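PDB 3KEW: DHHA1 domain protein from Clostridium perfringens, which probably hydrolyses mischarged tRNA, as do the zinc-dependent editing domains related to alanyl-tRNA synthetase. Local coordinates for residues Lys14-Glu19 / Thr37-Gly42; Gly44-Asp49 / Gln96-Gln101; Gly100-Ser105 / Gly197-Asn202. All blocks are in the same frame, centred on the assembly; numbering follows the deposited sequence.

Contact 1: residues Lys14-Glu19 / Thr37-Gly42; sequences KEFKGE and TAFFPG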
loop_
_atom_site.group_PDB
_atom_site.type_symbol
_atom_site.label_atom_id
_atom_site.label_comp_id
_atom_site.label_asym_id
_atom_site.label_seq_id
_atom_site.Cartn_x
_atom_site.Cartn_y
_atom_site.Cartn_z
ATOM N N LYS A 14 11.932 8.419 -3.610
ATOM C CA LYS A 14 12.489 7.203 -4.195
ATOM C C LYS A 14 14.015 7.083 -4.074
ATOM O O LYS A 14 14.571 6.004 -4.288
ATOM C CB LYS A 14 12.028 7.040 -5.651
ATOM C CG LYS A 14 12.518 8.094 -6.635
ATOM C CD LYS A 14 11.957 7.791 -8.032
ATOM C CE LYS A 14 12.899 8.227 -9.146
ATOM N NZ LYS A 14 12.699 9.642 -9.552
ATOM N N GLU A 15 14.682 8.194 -3.752
ATOM C CA GLU A 15 16.119 8.211 -3.429
ATOM C C GLU A 15 16.336 9.023 -2.170
ATOM O O GLU A 15 15.685 10.063 -1.976
ATOM C CB GLU A 15 16.947 8.863 -4.526
ATOM C CG GLU A 15 16.881 8.213 -5.880
ATOM C CD GLU A 15 17.436 9.122 -6.949
ATOM O OE1 GLU A 15 16.869 9.137 -8.062
ATOM O OE2 GLU A 15 18.429 9.832 -6.662
ATOM N N PHE A 16 17.271 8.566 -1.338
ATOM C CA PHE A 16 17.560 9.208 -0.056
ATOM C C PHE A 16 18.954 8.871 0.469
ATOM O O PHE A 16 19.647 7.984 -0.061
ATOM C CB PHE A 16 16.486 8.867 0.990
ATOM C CG PHE A 16 16.469 7.417 1.403
ATOM C CD1 PHE A 16 16.974 7.036 2.639
ATOM C CD2 PHE A 16 15.935 6.434 0.564
ATOM C CE1 PHE A 16 16.971 5.701 3.029
ATOM C CE2 PHE A 16 15.927 5.096 0.949
ATOM C CZ PHE A 16 16.441 4.732 2.193
ATOM N N LYS A 17 19.355 9.605 1.505
ATOM C CA LYS A 17 20.642 9.427 2.155
ATOM C C LYS A 17 20.440 8.675 3.456
ATOM O O LYS A 17 19.519 8.962 4.228
ATOM C CB LYS A 17 21.323 10.782 2.400
ATOM C CG LYS A 17 22.441 11.151 1.409
ATOM C CD LYS A 17 22.024 11.098 -0.048
ATOM C CE LYS A 17 23.147 11.515 -0.997
ATOM N NZ LYS A 17 24.220 10.485 -1.124
ATOM N N GLY A 18 21.288 7.687 3.691
ATOM C CA GLY A 18 21.148 6.869 4.881
ATOM C C GLY A 18 22.470 6.507 5.502
ATOM O O GLY A 18 23.512 6.513 4.838
ATOM N N GLU A 19 22.409 6.184 6.787
ATOM C CA GLU A 19 23.568 5.744 7.534
ATOM C C GLU A 19 23.242 4.415 8.182
ATOM O O GLU A 19 22.247 4.295 8.901
ATOM C CB GLU A 19 23.956 6.776 8.598
ATOM C CG GLU A 19 25.241 6.441 9.352
ATOM C CD GLU A 19 25.495 7.341 10.558
ATOM O OE1 GLU A 19 24.775 8.352 10.741
ATOM O OE2 GLU A 19 26.420 7.025 11.335
ATOM N N THR A 37 14.778 5.456 6.699
ATOM C CA THR A 37 14.533 4.607 5.535
ATOM C C THR A 37 13.228 4.927 4.802
ATOM O O THR A 37 12.215 5.277 5.413
ATOM C CB THR A 37 14.682 3.089 5.865
ATOM O OG1 THR A 37 14.701 2.330 4.651
ATOM C CG2 THR A 37 13.570 2.589 6.789
ATOM N N ALA A 38 13.288 4.833 3.482
ATOM C CA ALA A 38 12.106 4.912 2.634
ATOM C C ALA A 38 11.718 3.521 2.123
ATOM O O ALA A 38 10.812 3.392 1.307
ATOM C CB ALA A 38 12.352 5.876 1.457
ATOM N N PHE A 39 12.416 2.483 2.596
ATOM C CA PHE A 39 12.074 1.098 2.248
ATOM C C PHE A 39 10.903 0.634 3.113
ATOM O O PHE A 39 11.034 0.519 4.340
ATOM C CB PHE A 39 13.279 0.149 2.409
ATOM C CG PHE A 39 14.385 0.365 1.391
ATOM C CD1 PHE A 39 14.428 -0.387 0.216
ATOM C CD2 PHE A 39 15.385 1.308 1.610
ATOM C CE1 PHE A 39 15.428 -0.180 -0.739
ATOM C CE2 PHE A 39 16.406 1.511 0.670
ATOM C CZ PHE A 39 16.421 0.769 -0.512
ATOM N N PHE A 40 9.755 0.399 2.469
ATOM C CA PHE A 40 8.561 -0.153 3.125
ATOM C C PHE A 40 8.858 -1.619 3.421
ATOM O O PHE A 40 9.337 -2.334 2.525
ATOM C CB PHE A 40 7.355 -0.026 2.181
ATOM C CG PHE A 40 6.010 -0.318 2.817
ATOM C CD1 PHE A 40 5.095 -1.159 2.174
ATOM C CD2 PHE A 40 5.639 0.268 4.026
ATOM C CE1 PHE A 40 3.836 -1.419 2.732
ATOM C CE2 PHE A 40 4.390 0.013 4.596
ATOM C CZ PHE A 40 3.478 -0.827 3.942
ATOM N N PRO A 41 8.653 -2.055 4.684
ATOM C CA PRO A 41 8.800 -3.477 5.054
ATOM C C PRO A 41 7.611 -4.379 4.654
ATOM O O PRO A 41 7.746 -5.615 4.638
ATOM C CB PRO A 41 8.937 -3.427 6.583
ATOM C CG PRO A 41 8.189 -2.195 6.990
ATOM C CD PRO A 41 8.317 -1.215 5.852
ATOM N N GLY A 42 6.479 -3.761 4.320
ATOM C CA GLY A 42 5.223 -4.476 4.117
ATOM C C GLY A 42 4.204 -4.046 5.154
ATOM O O GLY A 42 4.581 -3.555 6.218
#
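The ring of F16 meets T37, A38 and F39. From CB, which points toward the segment 37-42, the first torsion (chi1 67°) sets CG between the backbone N and the carbonyl carbon, and the ring reaches across to the loop. At the near side CD2 touches the methyl CB of A38 at 3.7 Å. One atom further, CE2 lies 3.6 Å from CE2 of F39, while on the other flank CE1 comes 3.7 Å from CA of T37. The tip, CZ, makes the shortest approach, 3.4 Å to the backbone N of A38, which sits over one face of the ring but displaced toward its rim. The strand behind F16 belongs to a six-stranded antiparallel barrel: strand 15-26 pairs with strand 82-86, F16 bonding through its backbone to C84, and the ring projects from this barrel strand onto the loop that follows strand 36-37. F16 and F39 meet rim to rim, with centroids 5.8 Å apart and planes at 66°, and neither ring lies over the other's face; F39 also touches L86, V58 and V61 of the barrel strands. The loop itself is shaped by an ST turn, in which N of F39 donates to OG1 of T37 (3.1 Å, N-H...O angle 160°). That same hydroxyl is hydrogen-bonded to NE2 of H70, whose ring in turn meets the ring of F39.

Contact 2: residues Gly44-Asp49 / Gln96-Gln101; sequences GGQMGD and QQHLGQ. With ZN (zinc ion), chain C.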
loop_
_atom_site.group_PDB
_atom_site.type_symbol
_atom_site.label_atom_id
_atom_site.label_comp_id
_atom_site.label_asym_id
_atom_site.label_seq_id
_atom_site.Cartn_x
_atom_site.Cartn_y
_atom_site.Cartn_z
ATOM N N GLY A 44 -0.577 -4.033 5.804
ATOM C CA GLY A 44 -1.949 -3.978 5.276
ATOM C C GLY A 44 -2.240 -4.830 4.039
ATOM O O GLY A 44 -3.198 -4.553 3.310
ATOM N N GLY A 45 -1.423 -5.860 3.809
ATOM C CA GLY A 45 -1.557 -6.714 2.636
ATOM C C GLY A 45 -0.574 -6.392 1.520
ATOM O O GLY A 45 -0.430 -7.156 0.559
ATOM N N GLN A 46 0.113 -5.259 1.654
ATOM C CA GLN A 46 0.996 -4.759 0.622
ATOM C C GLN A 46 2.409 -5.248 0.877
ATOM O O GLN A 46 2.871 -5.240 2.019
ATOM C CB GLN A 46 0.943 -3.233 0.631
ATOM C CG GLN A 46 1.766 -2.508 -0.412
ATOM C CD GLN A 46 1.436 -1.038 -0.408
ATOM O OE1 GLN A 46 0.507 -0.605 0.293
ATOM N NE2 GLN A 46 2.193 -0.250 -1.179
ATOM N N MET A 47 3.077 -5.673 -0.194
ATOM C CA MET A 47 4.454 -6.164 -0.153
ATOM C C MET A 47 5.475 -5.070 0.151
ATOM O O MET A 47 5.200 -3.884 -0.031
ATOM C CB MET A 47 4.810 -6.840 -1.477
ATOM C CG MET A 47 4.733 -8.364 -1.434
ATOM S SD MET A 47 5.241 -9.144 -2.987
ATOM C CE MET A 47 6.050 -10.630 -2.370
ATOM N N GLY A 48 6.653 -5.485 0.613
ATOM C CA GLY A 48 7.734 -4.567 0.937
ATOM C C GLY A 48 8.627 -4.225 -0.238
ATOM O O GLY A 48 8.494 -4.818 -1.315
ATOM N N ASP A 49 9.557 -3.289 -0.019
ATOM C CA ASP A 49 10.419 -2.764 -1.084
ATOM C C ASP A 49 11.689 -3.572 -1.367
ATOM O O ASP A 49 12.102 -4.412 -0.572
ATOM C CB ASP A 49 10.786 -1.299 -0.803
ATOM C CG ASP A 49 9.621 -0.343 -1.056
ATOM O OD1 ASP A 49 8.842 -0.598 -2.004
ATOM O OD2 ASP A 49 9.489 0.661 -0.318
ATOM N N GLN A 96 -0.442 1.415 -6.472
ATOM C CA GLN A 96 -1.614 1.442 -7.375
ATOM C C GLN A 96 -2.625 0.324 -7.103
ATOM O O GLN A 96 -3.835 0.579 -7.054
ATOM C CB GLN A 96 -1.184 1.412 -8.854
ATOM C CG GLN A 96 -0.500 2.685 -9.327
ATOM C CD GLN A 96 -0.015 2.602 -10.754
ATOM O OE1 GLN A 96 0.686 1.663 -11.135
ATOM N NE2 GLN A 96 -0.364 3.598 -11.549
ATOM N N GLN A 97 -2.142 -0.908 -6.910
ATOM C CA GLN A 97 -3.048 -2.047 -6.624
ATOM C C GLN A 97 -3.802 -1.900 -5.320
ATOM O O GLN A 97 -4.958 -2.312 -5.225
ATOM C CB GLN A 97 -2.318 -3.393 -6.619
ATOM C CG GLN A 97 -1.453 -3.680 -7.828
ATOM C CD GLN A 97 -2.020 -3.164 -9.147
ATOM O OE1 GLN A 97 -3.134 -3.519 -9.549
ATOM N NE2 GLN A 97 -1.231 -2.338 -9.840
ATOM N N HIS A 98 -3.146 -1.314 -4.316
ATOM C CA HIS A 98 -3.756 -1.143 -3.001
ATOM C C HIS A 98 -4.829 -0.057 -3.023
ATOM O O HIS A 98 -5.935 -0.274 -2.530
ATOM C CB HIS A 98 -2.688 -0.833 -1.945
ATOM C CG HIS A 98 -3.120 -1.107 -0.537
ATOM N ND1 HIS A 98 -2.217 -1.354 0.473
ATOM C CD2 HIS A 98 -4.350 -1.179 0.035
ATOM C CE1 HIS A 98 -2.867 -1.557 1.605
ATOM N NE2 HIS A 98 -4.162 -1.458 1.366
ATOM N N LEU A 99 -4.497 1.114 -3.567
ATOM C CA LEU A 99 -5.484 2.184 -3.706
ATOM C C LEU A 99 -6.606 1.748 -4.662
ATOM O O LEU A 99 -7.768 2.065 -4.436
ATOM C CB LEU A 99 -4.833 3.510 -4.167
ATOM C CG LEU A 99 -5.768 4.697 -4.497
ATOM C CD1 LEU A 99 -6.612 5.102 -3.298
ATOM C CD2 LEU A 99 -5.030 5.918 -5.028
ATOM N N GLY A 100 -6.245 1.024 -5.721
ATOM C CA GLY A 100 -7.217 0.408 -6.624
ATOM C C GLY A 100 -8.294 -0.400 -5.905
ATOM O O GLY A 100 -9.486 -0.228 -6.172
ATOM N N GLN A 101 -7.872 -1.254 -4.970
ATOM C CA GLN A 101 -8.799 -1.976 -4.095
ATOM C C GLN A 101 -9.689 -1.049 -3.267
ATOM O O GLN A 101 -10.906 -1.236 -3.241
ATOM C CB GLN A 101 -8.057 -2.941 -3.176
ATOM C CG GLN A 101 -8.969 -3.702 -2.208
ATOM C CD GLN A 101 -8.935 -3.109 -0.826
ATOM O OE1 GLN A 101 -7.866 -2.992 -0.239
ATOM N NE2 GLN A 101 -10.105 -2.707 -0.303
HETATM ZN ZN ZN C . -5.867 -1.088 2.902
HETATM O O HOH W 1 -4.990 -2.990 4.097
HETATM O O HOH W 2 -7.511 -2.543 2.147
HETATM O O HOH W 3 -7.365 -0.998 4.560
#
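Q46 and H98 are the residues whose CA atoms come nearest across this contact, 7.0 Å apart, where an irregular loop passes a continuous helix. G44 and G45 both adopt positive phi in the loop, whereas residues 96-101 are part of helix 88-112, with G100 N bonded to Q96 O and Q101 N to Q97 O. H98 opens the HxxxH motif of the zinc site, which H102 completes one helical turn later. The histidine is gripped at both ring nitrogens: NE2 binds the zinc at 2.3 Å, and ND1 donates to OE1 of Q46 at 2.8 Å with an N-H...O angle of 154°. Q46 reaches it because CG stands anti to its backbone N (chi1 -178°) and the chain stays extended beyond. Its amide is turned 72° from the imidazole plane, and the donor lies above the carbonyl plane instead of on a lone pair. OE1 also accepts from V198 N, so the second-shell amide is itself anchored, and with the zinc bond at NE2 it fixes the rotation of the ring. C195 is the third protein ligand, and three waters complete the coordination. Two of these waters are tied to the protein: one donates to OE1 of Q101, and another, 2.4 Å from the zinc, donates to the carbonyl O of G44 at 2.5 Å.

Contact 3: residues Gly100-Ser105 / Gly197-Asn202; sequences GQHLLS and GVHPRN. With ZN (zinc ion), chain C.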
loop_
_atom_site.group_PDB
_atom_site.type_symbol
_atom_site.label_atom_id
_atom_site.label_comp_id
_atom_site.label_asym_id
_atom_site.label_seq_id
_atom_site.Cartn_x
_atom_site.Cartn_y
_atom_site.Cartn_z
ATOM N N GLY A 100 -6.245 1.024 -5.721
ATOM C CA GLY A 100 -7.217 0.408 -6.624
ATOM C C GLY A 100 -8.294 -0.400 -5.905
ATOM O O GLY A 100 -9.486 -0.228 -6.172
ATOM N N GLN A 101 -7.872 -1.254 -4.970
ATOM C CA GLN A 101 -8.799 -1.976 -4.095
ATOM C C GLN A 101 -9.689 -1.049 -3.267
ATOM O O GLN A 101 -10.906 -1.236 -3.241
ATOM C CB GLN A 101 -8.057 -2.941 -3.176
ATOM C CG GLN A 101 -8.969 -3.702 -2.208
ATOM C CD GLN A 101 -8.935 -3.109 -0.826
ATOM O OE1 GLN A 101 -7.866 -2.992 -0.239
ATOM N NE2 GLN A 101 -10.105 -2.707 -0.303
ATOM N N HIS A 102 -9.084 -0.070 -2.593
ATOM C CA HIS A 102 -9.836 0.900 -1.775
ATOM C C HIS A 102 -10.885 1.660 -2.594
ATOM O O HIS A 102 -11.999 1.923 -2.120
ATOM C CB HIS A 102 -8.885 1.935 -1.151
ATOM C CG HIS A 102 -8.182 1.466 0.081
ATOM N ND1 HIS A 102 -8.174 2.196 1.248
ATOM C CD2 HIS A 102 -7.434 0.362 0.321
ATOM C CE1 HIS A 102 -7.465 1.554 2.162
ATOM N NE2 HIS A 102 -7.005 0.439 1.624
ATOM N N LEU A 103 -10.486 2.054 -3.802
ATOM C CA LEU A 103 -11.354 2.793 -4.719
ATOM C C LEU A 103 -12.592 1.988 -5.132
ATOM O O LEU A 103 -13.728 2.474 -5.019
ATOM C CB LEU A 103 -10.558 3.261 -5.947
ATOM C CG LEU A 103 -11.318 4.082 -6.994
ATOM C CD1 LEU A 103 -11.870 5.377 -6.402
ATOM C CD2 LEU A 103 -10.417 4.368 -8.189
ATOM N N LEU A 104 -12.362 0.757 -5.580
ATOM C CA LEU A 104 -13.426 -0.168 -5.981
ATOM C C LEU A 104 -14.363 -0.451 -4.822
ATOM O O LEU A 104 -15.589 -0.349 -4.970
ATOM C CB LEU A 104 -12.844 -1.491 -6.493
ATOM C CG LEU A 104 -12.250 -1.543 -7.897
ATOM C CD1 LEU A 104 -11.536 -2.895 -8.128
ATOM C CD2 LEU A 104 -13.287 -1.295 -8.993
ATOM N N SER A 105 -13.777 -0.764 -3.665
ATOM C CA SER A 105 -14.531 -1.028 -2.449
ATOM C C SER A 105 -15.457 0.148 -2.126
ATOM O O SER A 105 -16.638 -0.056 -1.837
ATOM C CB SER A 105 -13.579 -1.310 -1.280
ATOM O OG SER A 105 -12.991 -2.596 -1.430
ATOM N N GLY A 197 -1.136 0.713 4.674
ATOM C CA GLY A 197 -0.542 0.712 3.343
ATOM C C GLY A 197 0.163 2.010 2.994
ATOM O O GLY A 197 0.017 3.024 3.687
ATOM N N VAL A 198 0.951 1.953 1.928
ATOM C CA VAL A 198 1.533 3.134 1.292
ATOM C C VAL A 198 0.782 3.396 -0.024
ATOM O O VAL A 198 0.867 2.612 -0.976
ATOM C CB VAL A 198 3.077 2.971 1.105
ATOM C CG1 VAL A 198 3.648 4.008 0.133
ATOM C CG2 VAL A 198 3.776 3.082 2.471
ATOM N N HIS A 199 0.031 4.494 -0.042
ATOM C CA HIS A 199 -0.864 4.838 -1.141
ATOM C C HIS A 199 -0.368 6.043 -1.960
ATOM O O HIS A 199 0.391 6.875 -1.447
ATOM C CB HIS A 199 -2.260 5.130 -0.569
ATOM C CG HIS A 199 -2.953 3.911 -0.044
ATOM N ND1 HIS A 199 -3.912 3.235 -0.765
ATOM C CD2 HIS A 199 -2.797 3.224 1.114
ATOM C CE1 HIS A 199 -4.331 2.194 -0.068
ATOM N NE2 HIS A 199 -3.668 2.162 1.075
ATOM N N PRO A 200 -0.785 6.142 -3.244
ATOM C CA PRO A 200 -0.585 7.393 -3.981
ATOM C C PRO A 200 -1.383 8.534 -3.338
ATOM O O PRO A 200 -2.248 8.278 -2.511
ATOM C CB PRO A 200 -1.132 7.070 -5.381
ATOM C CG PRO A 200 -1.089 5.565 -5.478
ATOM C CD PRO A 200 -1.425 5.113 -4.088
ATOM N N ARG A 201 -1.073 9.777 -3.688
ATOM C CA ARG A 201 -1.714 10.921 -3.033
ATOM C C ARG A 201 -2.935 11.427 -3.774
ATOM O O ARG A 201 -3.609 12.351 -3.309
ATOM C CB ARG A 201 -0.723 12.068 -2.817
ATOM C CG ARG A 201 0.081 11.944 -1.532
ATOM C CD ARG A 201 0.745 13.262 -1.183
ATOM N NE ARG A 201 2.006 13.053 -0.477
ATOM C CZ ARG A 201 2.686 14.003 0.153
ATOM N NH1 ARG A 201 2.231 15.251 0.182
ATOM N NH2 ARG A 201 3.824 13.699 0.763
ATOM N N ASN A 202 -3.204 10.831 -4.929
ATOM C CA ASN A 202 -4.425 11.115 -5.678
ATOM C C ASN A 202 -4.912 9.912 -6.484
ATOM O O ASN A 202 -4.146 8.971 -6.736
ATOM C CB ASN A 202 -4.263 12.370 -6.553
ATOM C CG ASN A 202 -3.056 12.308 -7.479
ATOM O OD1 ASN A 202 -2.929 11.408 -8.314
ATOM N ND2 ASN A 202 -2.169 13.288 -7.346
HETATM ZN ZN ZN C . -5.867 -1.088 2.902
HETATM O O HOH W 2 -7.511 -2.543 2.147
HETATM O O HOH W 3 -7.365 -0.998 4.560
HETATM O O HOH W 1 -4.990 -2.990 4.097
#
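The zinc site brings H102 and H199 together, one from each of its two signature sequences: H102 ends the HxxxH motif on helix 88-112, and H199 ends the CxxxH motif that starts at the zinc ligand C195. The two rings form a T-shaped pair with centroids 4.5 Å apart and planes at 64°, the edge of H199 being presented to the face of H102. The touching atom is CE1 of H199, which stands over the centre of the H102 ring, 3.6 Å above its plane and 3.6 Å from its NE2. H102 turns CG anti to its carbonyl carbon (chi1 -81°), which carries NE2 to the metal at 2.3 Å. This pair of motifs is a hallmark of the editing domains of alanyl- and threonyl-tRNA synthetases and their free-standing relatives. H199 does not bind the zinc here: its NE2 is 4.3 Å from the ion and is hydrogen-bonded to a residue just outside the two segments, and the ligands are H98, H102, C195 and three waters. H199 is thus a second-shell ring, packed against a metal-bound imidazole and also meeting the ring of H98 and the side chain of L99. Q11 NE2 donates to the carbonyl O of H199, while P200 rests on M95 and L99 of the same helix. Around H102 the helix is regular, with L104 N bonded to G100 O at 3.1 Å.

All three contacts are buried, though their centres lie about 3 Å (contact 2), 7 Å (contact 3) and 15 Å (contact 1) from the centre of the chain, the last between a barrel strand and the loop after strand 36-37. Contacts 2 and 3 share helix 88-112 and the zinc, with centres about 8 Å apart, and L99 CA of the one packs 3.5 Å from H199 ND1 of the other. Contact 1 is joined to contact 2 along the loop between strands 36-37 and 51-53, where F40 O probably accepts from D49 N at 2.7 Å. The chemistry shifts accordingly: aromatic and apolar packing in contact 1, zinc ligation with a directed hydrogen bond in contact 2, and zinc ligation with a T-shaped histidine pair in contact 3.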